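Local coordinates for Serine/threonine-protein kinase Tel1 (Chaetomium thermophilum, PDB 6SKY) that probably phosphorylates serine or threonine followed by glutamine in checkpoint signalling, acting as a sensor of DNA damage and using ATP as phosphate donor, at residues A[2134-2142]-A[2157-2168]; A[1634-1642]-A[2084-2095]. All coordinates share one frame; numbering follows the deposited sequence.

Interaction 1. Residues A[2134-2142]-A[2157-2168]; sequences RETTLSMWS and ARLVQIRGMLLS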
loop_
_atom_site.group_PDB
_atom_site.type_symbol
_atom_site.label_atom_id
_atom_site.label_comp_id
_atom_site.label_asym_id
_atom_site.label_seq_id
_atom_site.Cartn_x
_atom_site.Cartn_y
_atom_site.Cartn_z
ATOM N N ARG A 2134 -11.981 -24.249 -16.543
ATOM C CA ARG A 2134 -11.396 -24.376 -17.874
ATOM C C ARG A 2134 -9.951 -24.839 -17.803
ATOM O O ARG A 2134 -9.496 -25.620 -18.645
ATOM C CB ARG A 2134 -11.490 -23.047 -18.608
ATOM C CG ARG A 2134 -10.947 -23.078 -20.001
ATOM C CD ARG A 2134 -10.703 -21.692 -20.512
ATOM N NE ARG A 2134 -11.943 -20.966 -20.736
ATOM C CZ ARG A 2134 -12.000 -19.703 -21.132
ATOM N NH1 ARG A 2134 -13.166 -19.118 -21.317
ATOM N NH2 ARG A 2134 -10.887 -19.026 -21.340
ATOM N N GLU A 2135 -9.215 -24.361 -16.807
ATOM C CA GLU A 2135 -7.851 -24.831 -16.599
ATOM C C GLU A 2135 -7.814 -26.325 -16.313
ATOM O O GLU A 2135 -6.991 -27.060 -16.876
ATOM C CB GLU A 2135 -7.225 -24.055 -15.455
ATOM C CG GLU A 2135 -5.813 -24.416 -15.158
ATOM C CD GLU A 2135 -5.469 -24.134 -13.725
ATOM O OE1 GLU A 2135 -6.406 -24.082 -12.903
ATOM O OE2 GLU A 2135 -4.273 -23.958 -13.413
ATOM N N THR A 2136 -8.691 -26.788 -15.421
ATOM C CA THR A 2136 -8.764 -28.222 -15.141
ATOM C C THR A 2136 -9.095 -29.020 -16.394
ATOM O O THR A 2136 -8.491 -30.064 -16.653
ATOM C CB THR A 2136 -9.799 -28.503 -14.064
ATOM O OG1 THR A 2136 -9.480 -27.747 -12.898
ATOM C CG2 THR A 2136 -9.786 -29.946 -13.707
ATOM N N THR A 2137 -10.053 -28.543 -17.183
ATOM C CA THR A 2137 -10.433 -29.233 -18.408
ATOM C C THR A 2137 -9.252 -29.380 -19.353
ATOM O O THR A 2137 -8.996 -30.466 -19.877
ATOM C CB THR A 2137 -11.568 -28.477 -19.085
ATOM O OG1 THR A 2137 -12.722 -28.511 -18.248
ATOM C CG2 THR A 2137 -11.906 -29.097 -20.382
ATOM N N LEU A 2138 -8.521 -28.291 -19.585
ATOM C CA LEU A 2138 -7.433 -28.336 -20.555
ATOM C C LEU A 2138 -6.290 -29.224 -20.081
ATOM O O LEU A 2138 -5.710 -29.973 -20.877
ATOM C CB LEU A 2138 -6.942 -26.926 -20.857
ATOM C CG LEU A 2138 -7.866 -26.081 -21.731
ATOM C CD1 LEU A 2138 -7.289 -24.716 -21.936
ATOM C CD2 LEU A 2138 -8.095 -26.751 -23.053
ATOM N N SER A 2139 -5.976 -29.198 -18.787
ATOM C CA SER A 2139 -4.893 -30.054 -18.309
ATOM C C SER A 2139 -5.286 -31.523 -18.344
ATOM O O SER A 2139 -4.493 -32.371 -18.774
ATOM C CB SER A 2139 -4.474 -29.646 -16.905
ATOM O OG SER A 2139 -5.341 -30.190 -15.944
ATOM N N MET A 2140 -6.506 -31.850 -17.908
ATOM C CA MET A 2140 -6.959 -33.236 -17.964
ATOM C C MET A 2140 -6.978 -33.758 -19.389
ATOM O O MET A 2140 -6.600 -34.904 -19.639
ATOM C CB MET A 2140 -8.342 -33.366 -17.343
ATOM C CG MET A 2140 -8.354 -33.317 -15.845
ATOM S SD MET A 2140 -7.584 -34.757 -15.117
ATOM C CE MET A 2140 -8.511 -36.035 -15.926
ATOM N N TRP A 2141 -7.426 -32.943 -20.338
ATOM C CA TRP A 2141 -7.435 -33.380 -21.725
ATOM C C TRP A 2141 -6.026 -33.592 -22.244
ATOM O O TRP A 2141 -5.784 -34.494 -23.048
ATOM C CB TRP A 2141 -8.167 -32.354 -22.574
ATOM C CG TRP A 2141 -8.539 -32.822 -23.918
ATOM C CD1 TRP A 2141 -9.381 -33.837 -24.223
ATOM C CD2 TRP A 2141 -8.122 -32.261 -25.157
ATOM N NE1 TRP A 2141 -9.504 -33.959 -25.576
ATOM C CE2 TRP A 2141 -8.739 -32.996 -26.173
ATOM C CE3 TRP A 2141 -7.278 -31.210 -25.506
ATOM C CZ2 TRP A 2141 -8.536 -32.721 -27.510
ATOM C CZ3 TRP A 2141 -7.083 -30.938 -26.830
ATOM C CH2 TRP A 2141 -7.705 -31.688 -27.817
ATOM N N SER A 2142 -5.079 -32.766 -21.806
ATOM C CA SER A 2142 -3.703 -32.964 -22.241
ATOM C C SER A 2142 -3.089 -34.221 -21.643
ATOM O O SER A 2142 -2.176 -34.799 -22.236
ATOM C CB SER A 2142 -2.864 -31.750 -21.881
ATOM O OG SER A 2142 -1.496 -32.028 -22.061
ATOM N N ALA A 2157 -2.266 -30.819 -27.882
ATOM C CA ALA A 2157 -2.974 -30.639 -26.623
ATOM C C ALA A 2157 -2.187 -29.758 -25.667
ATOM O O ALA A 2157 -2.756 -28.892 -24.991
ATOM C CB ALA A 2157 -3.259 -31.998 -25.996
ATOM N N ARG A 2158 -0.870 -29.946 -25.612
ATOM C CA ARG A 2158 -0.043 -29.116 -24.750
ATOM C C ARG A 2158 -0.066 -27.664 -25.194
ATOM O O ARG A 2158 -0.186 -26.753 -24.367
ATOM C CB ARG A 2158 1.381 -29.644 -24.746
ATOM C CG ARG A 2158 2.153 -29.240 -23.548
ATOM C CD ARG A 2158 1.502 -29.794 -22.323
ATOM N NE ARG A 2158 2.489 -30.162 -21.330
ATOM C CZ ARG A 2158 2.254 -31.008 -20.340
ATOM N NH1 ARG A 2158 3.214 -31.292 -19.476
ATOM N NH2 ARG A 2158 1.062 -31.570 -20.218
ATOM N N LEU A 2159 0.049 -27.427 -26.497
ATOM C CA LEU A 2159 0.047 -26.064 -27.000
ATOM C C LEU A 2159 -1.273 -25.370 -26.712
ATOM O O LEU A 2159 -1.296 -24.188 -26.346
ATOM C CB LEU A 2159 0.337 -26.080 -28.493
ATOM C CG LEU A 2159 0.737 -24.751 -29.102
ATOM C CD1 LEU A 2159 1.863 -24.168 -28.306
ATOM C CD2 LEU A 2159 1.156 -24.975 -30.524
ATOM N N VAL A 2160 -2.388 -26.088 -26.852
ATOM C CA VAL A 2160 -3.677 -25.457 -26.604
ATOM C C VAL A 2160 -3.869 -25.196 -25.117
ATOM O O VAL A 2160 -4.480 -24.190 -24.733
ATOM C CB VAL A 2160 -4.810 -26.305 -27.208
ATOM C CG1 VAL A 2160 -5.558 -27.062 -26.153
ATOM C CG2 VAL A 2160 -5.754 -25.426 -27.973
ATOM N N GLN A 2161 -3.316 -26.051 -24.256
ATOM C CA GLN A 2161 -3.373 -25.785 -22.825
ATOM C C GLN A 2161 -2.593 -24.530 -22.466
ATOM O O GLN A 2161 -3.055 -23.700 -21.676
ATOM C CB GLN A 2161 -2.828 -26.977 -22.056
ATOM C CG GLN A 2161 -2.794 -26.778 -20.576
ATOM C CD GLN A 2161 -1.985 -27.825 -19.885
ATOM O OE1 GLN A 2161 -1.335 -28.635 -20.523
ATOM N NE2 GLN A 2161 -2.012 -27.816 -18.572
ATOM N N ILE A 2162 -1.404 -24.378 -23.045
ATOM C CA ILE A 2162 -0.590 -23.195 -22.791
ATOM C C ILE A 2162 -1.324 -21.937 -23.228
ATOM O O ILE A 2162 -1.368 -20.938 -22.501
ATOM C CB ILE A 2162 0.769 -23.333 -23.493
ATOM C CG1 ILE A 2162 1.603 -24.392 -22.790
ATOM C CG2 ILE A 2162 1.498 -22.021 -23.512
ATOM C CD1 ILE A 2162 2.815 -24.763 -23.536
ATOM N N ARG A 2163 -1.910 -21.964 -24.422
ATOM C CA ARG A 2163 -2.616 -20.786 -24.912
ATOM C C ARG A 2163 -3.809 -20.428 -24.033
ATOM O O ARG A 2163 -4.046 -19.246 -23.748
ATOM C CB ARG A 2163 -3.059 -21.009 -26.346
ATOM C CG ARG A 2163 -1.927 -21.165 -27.307
ATOM C CD ARG A 2163 -2.302 -20.547 -28.615
ATOM N NE ARG A 2163 -1.307 -20.788 -29.647
ATOM C CZ ARG A 2163 -1.395 -21.753 -30.552
ATOM N NH1 ARG A 2163 -0.441 -21.899 -31.460
ATOM N NH2 ARG A 2163 -2.437 -22.573 -30.552
ATOM N N GLY A 2164 -4.582 -21.426 -23.604
ATOM C CA GLY A 2164 -5.686 -21.147 -22.702
ATOM C C GLY A 2164 -5.228 -20.529 -21.397
ATOM O O GLY A 2164 -5.871 -19.617 -20.869
ATOM N N MET A 2165 -4.103 -21.003 -20.866
ATOM C CA MET A 2165 -3.581 -20.431 -19.629
ATOM C C MET A 2165 -3.149 -18.982 -19.812
ATOM O O MET A 2165 -3.397 -18.142 -18.941
ATOM C CB MET A 2165 -2.418 -21.265 -19.121
ATOM C CG MET A 2165 -2.812 -22.412 -18.233
ATOM S SD MET A 2165 -1.425 -23.506 -17.913
ATOM C CE MET A 2165 -1.714 -23.903 -16.204
ATOM N N LEU A 2166 -2.492 -18.665 -20.925
ATOM C CA LEU A 2166 -2.067 -17.284 -21.141
ATOM C C LEU A 2166 -3.265 -16.352 -21.293
ATOM O O LEU A 2166 -3.248 -15.206 -20.813
ATOM C CB LEU A 2166 -1.154 -17.210 -22.358
ATOM C CG LEU A 2166 0.160 -17.980 -22.231
ATOM C CD1 LEU A 2166 0.923 -17.967 -23.518
ATOM C CD2 LEU A 2166 0.998 -17.403 -21.137
ATOM N N LEU A 2167 -4.324 -16.836 -21.935
ATOM C CA LEU A 2167 -5.566 -16.073 -22.024
ATOM C C LEU A 2167 -6.149 -15.793 -20.642
ATOM O O LEU A 2167 -6.533 -14.655 -20.322
ATOM C CB LEU A 2167 -6.538 -16.855 -22.893
ATOM C CG LEU A 2167 -7.896 -16.360 -23.340
ATOM C CD1 LEU A 2167 -7.764 -15.094 -24.125
ATOM C CD2 LEU A 2167 -8.477 -17.444 -24.195
ATOM N N SER A 2168 -6.221 -16.823 -19.800
ATOM C CA SER A 2168 -6.716 -16.616 -18.446
ATOM C C SER A 2168 -5.843 -15.647 -17.672
ATOM O O SER A 2168 -6.337 -14.937 -16.798
ATOM C CB SER A 2168 -6.800 -17.938 -17.697
ATOM O OG SER A 2168 -7.713 -18.816 -18.316
#

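Interaction 2. Residues A[1634-1642]-A[2084-2095]; sequences GRVLGRSFA and LGALAALTELDD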
loop_
_atom_site.group_PDB
_atom_site.type_symbol
_atom_site.label_atom_id
_atom_site.label_comp_id
_atom_site.label_asym_id
_atom_site.label_seq_id
_atom_site.Cartn_x
_atom_site.Cartn_y
_atom_site.Cartn_z
ATOM N N GLY A 1634 -29.821 -27.839 -20.499
ATOM C CA GLY A 1634 -28.657 -27.430 -19.739
ATOM C C GLY A 1634 -27.497 -27.041 -20.622
ATOM O O GLY A 1634 -26.778 -26.095 -20.328
ATOM N N ARG A 1635 -27.297 -27.762 -21.716
ATOM C CA ARG A 1635 -26.234 -27.393 -22.641
ATOM C C ARG A 1635 -26.483 -26.019 -23.251
ATOM O O ARG A 1635 -25.561 -25.208 -23.373
ATOM C CB ARG A 1635 -26.111 -28.451 -23.723
ATOM C CG ARG A 1635 -24.766 -28.528 -24.350
ATOM C CD ARG A 1635 -24.873 -29.204 -25.678
ATOM N NE ARG A 1635 -24.383 -30.571 -25.658
ATOM C CZ ARG A 1635 -24.510 -31.407 -26.679
ATOM N NH1 ARG A 1635 -25.120 -31.011 -27.782
ATOM N NH2 ARG A 1635 -24.034 -32.635 -26.595
ATOM N N VAL A 1636 -27.733 -25.724 -23.603
ATOM C CA VAL A 1636 -28.053 -24.420 -24.179
ATOM C C VAL A 1636 -27.900 -23.309 -23.146
ATOM O O VAL A 1636 -27.335 -22.249 -23.438
ATOM C CB VAL A 1636 -29.465 -24.444 -24.786
ATOM C CG1 VAL A 1636 -29.909 -23.057 -25.156
ATOM C CG2 VAL A 1636 -29.483 -25.328 -25.996
ATOM N N LEU A 1637 -28.391 -23.523 -21.926
ATOM C CA LEU A 1637 -28.248 -22.508 -20.886
ATOM C C LEU A 1637 -26.791 -22.291 -20.512
ATOM O O LEU A 1637 -26.374 -21.160 -20.243
ATOM C CB LEU A 1637 -29.038 -22.904 -19.649
ATOM C CG LEU A 1637 -30.554 -22.846 -19.694
ATOM C CD1 LEU A 1637 -31.092 -23.372 -18.394
ATOM C CD2 LEU A 1637 -31.001 -21.435 -19.911
ATOM N N GLY A 1638 -26.000 -23.360 -20.477
ATOM C CA GLY A 1638 -24.598 -23.219 -20.152
ATOM C C GLY A 1638 -23.832 -22.483 -21.223
ATOM O O GLY A 1638 -22.965 -21.668 -20.920
ATOM N N ARG A 1639 -24.145 -22.744 -22.489
ATOM C CA ARG A 1639 -23.496 -22.002 -23.560
ATOM C C ARG A 1639 -23.905 -20.535 -23.541
ATOM O O ARG A 1639 -23.078 -19.652 -23.777
ATOM C CB ARG A 1639 -23.824 -22.644 -24.896
ATOM C CG ARG A 1639 -22.975 -22.165 -26.023
ATOM C CD ARG A 1639 -23.302 -22.924 -27.275
ATOM N NE ARG A 1639 -23.284 -24.362 -27.046
ATOM C CZ ARG A 1639 -22.205 -25.120 -27.188
ATOM N NH1 ARG A 1639 -21.059 -24.576 -27.560
ATOM N NH2 ARG A 1639 -22.272 -26.419 -26.958
ATOM N N SER A 1640 -25.165 -20.251 -23.221
ATOM C CA SER A 1640 -25.601 -18.864 -23.119
ATOM C C SER A 1640 -24.894 -18.127 -21.988
ATOM O O SER A 1640 -24.514 -16.962 -22.140
ATOM C CB SER A 1640 -27.110 -18.817 -22.924
ATOM O OG SER A 1640 -27.517 -17.552 -22.453
ATOM N N PHE A 1641 -24.716 -18.781 -20.840
ATOM C CA PHE A 1641 -24.049 -18.119 -19.722
ATOM C C PHE A 1641 -22.555 -17.985 -19.971
ATOM O O PHE A 1641 -21.949 -16.978 -19.601
ATOM C CB PHE A 1641 -24.309 -18.881 -18.431
ATOM C CG PHE A 1641 -23.758 -18.221 -17.212
ATOM C CD1 PHE A 1641 -22.541 -18.591 -16.699
ATOM C CD2 PHE A 1641 -24.463 -17.238 -16.569
ATOM C CE1 PHE A 1641 -22.046 -17.992 -15.580
ATOM C CE2 PHE A 1641 -23.965 -16.642 -15.448
ATOM C CZ PHE A 1641 -22.761 -17.019 -14.956
ATOM N N ALA A 1642 -21.939 -18.982 -20.593
ATOM C CA ALA A 1642 -20.532 -18.870 -20.928
ATOM C C ALA A 1642 -20.281 -17.833 -22.002
ATOM O O ALA A 1642 -19.163 -17.330 -22.103
ATOM C CB ALA A 1642 -19.990 -20.217 -21.386
ATOM N N LEU A 2084 -25.273 -21.842 -12.552
ATOM C CA LEU A 2084 -25.114 -21.483 -13.957
ATOM C C LEU A 2084 -23.663 -21.612 -14.407
ATOM O O LEU A 2084 -23.386 -22.013 -15.541
ATOM C CB LEU A 2084 -25.636 -20.075 -14.193
ATOM C CG LEU A 2084 -27.148 -19.977 -14.259
ATOM C CD1 LEU A 2084 -27.569 -18.547 -14.206
ATOM C CD2 LEU A 2084 -27.625 -20.617 -15.525
ATOM N N GLY A 2085 -22.718 -21.295 -13.527
ATOM C CA GLY A 2085 -21.323 -21.495 -13.860
ATOM C C GLY A 2085 -20.932 -22.951 -13.956
ATOM O O GLY A 2085 -20.070 -23.310 -14.754
ATOM N N ALA A 2086 -21.544 -23.807 -13.139
ATOM C CA ALA A 2086 -21.361 -25.246 -13.304
ATOM C C ALA A 2086 -21.848 -25.713 -14.668
ATOM O O ALA A 2086 -21.200 -26.538 -15.318
ATOM C CB ALA A 2086 -22.094 -25.998 -12.199
ATOM N N LEU A 2087 -22.998 -25.209 -15.109
ATOM C CA LEU A 2087 -23.472 -25.523 -16.452
ATOM C C LEU A 2087 -22.477 -25.083 -17.514
ATOM O O LEU A 2087 -22.219 -25.816 -18.474
ATOM C CB LEU A 2087 -24.823 -24.867 -16.703
ATOM C CG LEU A 2087 -26.076 -25.469 -16.090
ATOM C CD1 LEU A 2087 -27.241 -24.601 -16.429
ATOM C CD2 LEU A 2087 -26.284 -26.843 -16.620
ATOM N N ALA A 2088 -21.916 -23.883 -17.366
ATOM C CA ALA A 2088 -20.950 -23.388 -18.347
ATOM C C ALA A 2088 -19.681 -24.234 -18.372
ATOM O O ALA A 2088 -19.132 -24.518 -19.444
ATOM C CB ALA A 2088 -20.617 -21.933 -18.055
ATOM N N ALA A 2089 -19.205 -24.653 -17.201
ATOM C CA ALA A 2089 -18.033 -25.518 -17.122
ATOM C C ALA A 2089 -18.281 -26.862 -17.791
ATOM O O ALA A 2089 -17.440 -27.351 -18.554
ATOM C CB ALA A 2089 -17.638 -25.714 -15.665
ATOM N N LEU A 2090 -19.420 -27.491 -17.496
ATOM C CA LEU A 2090 -19.738 -28.766 -18.130
ATOM C C LEU A 2090 -19.884 -28.622 -19.636
ATOM O O LEU A 2090 -19.517 -29.531 -20.383
ATOM C CB LEU A 2090 -21.007 -29.353 -17.532
ATOM C CG LEU A 2090 -20.939 -29.858 -16.098
ATOM C CD1 LEU A 2090 -22.322 -30.017 -15.555
ATOM C CD2 LEU A 2090 -20.225 -31.161 -16.046
ATOM N N THR A 2091 -20.377 -27.480 -20.105
ATOM C CA THR A 2091 -20.508 -27.282 -21.543
ATOM C C THR A 2091 -19.151 -27.122 -22.219
ATOM O O THR A 2091 -18.939 -27.652 -23.311
ATOM C CB THR A 2091 -21.401 -26.078 -21.817
ATOM O OG1 THR A 2091 -22.680 -26.311 -21.233
ATOM C CG2 THR A 2091 -21.583 -25.879 -23.280
ATOM N N GLU A 2092 -18.211 -26.410 -21.593
ATOM C CA GLU A 2092 -16.878 -26.303 -22.191
ATOM C C GLU A 2092 -16.152 -27.644 -22.186
ATOM O O GLU A 2092 -15.449 -27.985 -23.147
ATOM C CB GLU A 2092 -16.049 -25.246 -21.467
ATOM C CG GLU A 2092 -16.513 -23.816 -21.723
ATOM C CD GLU A 2092 -15.779 -22.781 -20.880
ATOM O OE1 GLU A 2092 -15.441 -23.085 -19.715
ATOM O OE2 GLU A 2092 -15.542 -21.662 -21.384
ATOM N N LEU A 2093 -16.303 -28.411 -21.108
ATOM C CA LEU A 2093 -15.781 -29.773 -21.086
ATOM C C LEU A 2093 -16.332 -30.590 -22.247
ATOM O O LEU A 2093 -15.577 -31.236 -22.982
ATOM C CB LEU A 2093 -16.123 -30.430 -19.752
ATOM C CG LEU A 2093 -15.749 -31.885 -19.522
ATOM C CD1 LEU A 2093 -14.327 -32.122 -19.884
ATOM C CD2 LEU A 2093 -15.967 -32.238 -18.086
ATOM N N ASP A 2094 -17.652 -30.579 -22.420
ATOM C CA ASP A 2094 -18.263 -31.326 -23.510
ATOM C C ASP A 2094 -17.774 -30.840 -24.863
ATOM O O ASP A 2094 -17.665 -31.626 -25.807
ATOM C CB ASP A 2094 -19.778 -31.208 -23.427
ATOM C CG ASP A 2094 -20.488 -32.410 -23.996
ATOM O OD1 ASP A 2094 -19.865 -33.172 -24.762
ATOM O OD2 ASP A 2094 -21.678 -32.595 -23.674
ATOM N N ASP A 2095 -17.487 -29.546 -24.990
ATOM C CA ASP A 2095 -17.013 -29.023 -26.268
ATOM C C ASP A 2095 -15.632 -29.554 -26.610
ATOM O O ASP A 2095 -15.389 -29.979 -27.739
ATOM C CB ASP A 2095 -16.997 -27.499 -26.251
ATOM C CG ASP A 2095 -18.343 -26.901 -26.564
ATOM O OD1 ASP A 2095 -19.310 -27.668 -26.730
ATOM O OD2 ASP A 2095 -18.435 -25.660 -26.646
#

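Interaction 1. Residues A[2134-2142]-A[2157-2168]
Gln2161 swings CG trans to its backbone N (chi1 178°) and stays extended beyond it, which carries its amide across to Ser2139 and Ser2142 on the neighbouring helix. The two helices form an antiparallel alpha-hairpin of the TPR-like FAT alpha-solenoid: helices 2124-2143 and 2154-2174 follow each other in the chain, and their segments run at 165° with axes 9.0 Å apart. The two ends of the amide go to different serines. Gln2161 NE2 lies 3.5 Å from Ser2139 CB, and Gln2161 OE1 lies 3.7 Å from Ser2142 CB, while CG packs against Leu2138 CB. Replacing Gln2161 by an alanine would probably uncover both serine methylenes and open a gap beside Leu2138. Ser2139 OG itself turns elsewhere, to a hydrogen bond with Glu2022. Leu2138 fills the centre of the buried interface with its two methyls: CD1 rests 4.0 Å from Gly2164 CA, where the missing side chain makes room for it, and CD2 meets Val2160 CG1, the two side chains crossing at nearly a right angle. The Trp2141 ring presents its edge to Val2160 CG1, and its CZ3 atom lies 4.1 Å from Ala2157 CB. At the far end Arg2134 NH2 brushes Leu2167 CD2; its guanidinium also makes a cation-pi contact with Phe2112. Arg2158 starts away from the partner helix, but bends at chi2 and chi3 back toward it; NH1 bonds to Ser2194 OG, and NH2 donates in the guanidinium plane to Ser2142 OG (3.2 Å, N-H...O 149°).

Interaction 2. Residues A[1634-1642]-A[2084-2095]
A steep helix crossing, with Thr2091 as a knob in a hole formed by Gly1634, Arg1635, Gly1638 and Arg1639, sets helix 1627-1644 against helix 2077-2097 of the FAT solenoid. The segments cross at -100° with axes only 7.5 Å apart. The close approach is consistent with a glycine at Gly1638: its CA lies 3.8 Å from Leu2087 CB, and a side chain there would point at Thr2091 OG1 and Leu2087 O. Thr2091 places OG1 opposite its carbonyl carbon (chi1 -59°), where it donates to Leu2087 O within its own helix; this carbonyl also takes Thr2091 N, from the other face of its plane. CG2 is thereby left over one face of the Arg1639 guanidinium. On one flank of the crossing, Phe1641 takes Leu2084 CB over the middle of its ring, a CH-pi contact 3.9 Å from the centroid, and turns an edge to Ala2088 CB. The charged flank holds two arginines. Arg1635 reaches Asp2094 by a long salt bridge, its stronger polar partner being Asp1601. Arg1639 grips Asp2095 end-on through two nitrogens, both syn lone pairs used: NH1 to OD2 is 3.0 Å and NH2 to OD1 3.2 Å, with the two planes 26° apart.

The centres of the two contacts lie about 17 Å apart in the helical solenoid, away from the nucleotide and magnesium sites. They come in series: interaction 2 spans more than 440 residues to bring helix 1627-1644 onto helix 2077-2097, whereas interaction 1 pairs helices separated by a short connection further on. Helix 2102-2119 lies between them in sequence. They also touch directly, as helix 2124-2143 packs on helix 2077-2097: Thr2137 CG2 meets Leu2093 CD1 at 3.9 Å, and Arg2134 NH1 forms a long, weak ion pair with Glu2092 OE2. Helix 2077-2097 thus meets both helix 1627-1644 and helix 2124-2143, joining a distant, earlier helix to the FAT hairpin of interaction 1.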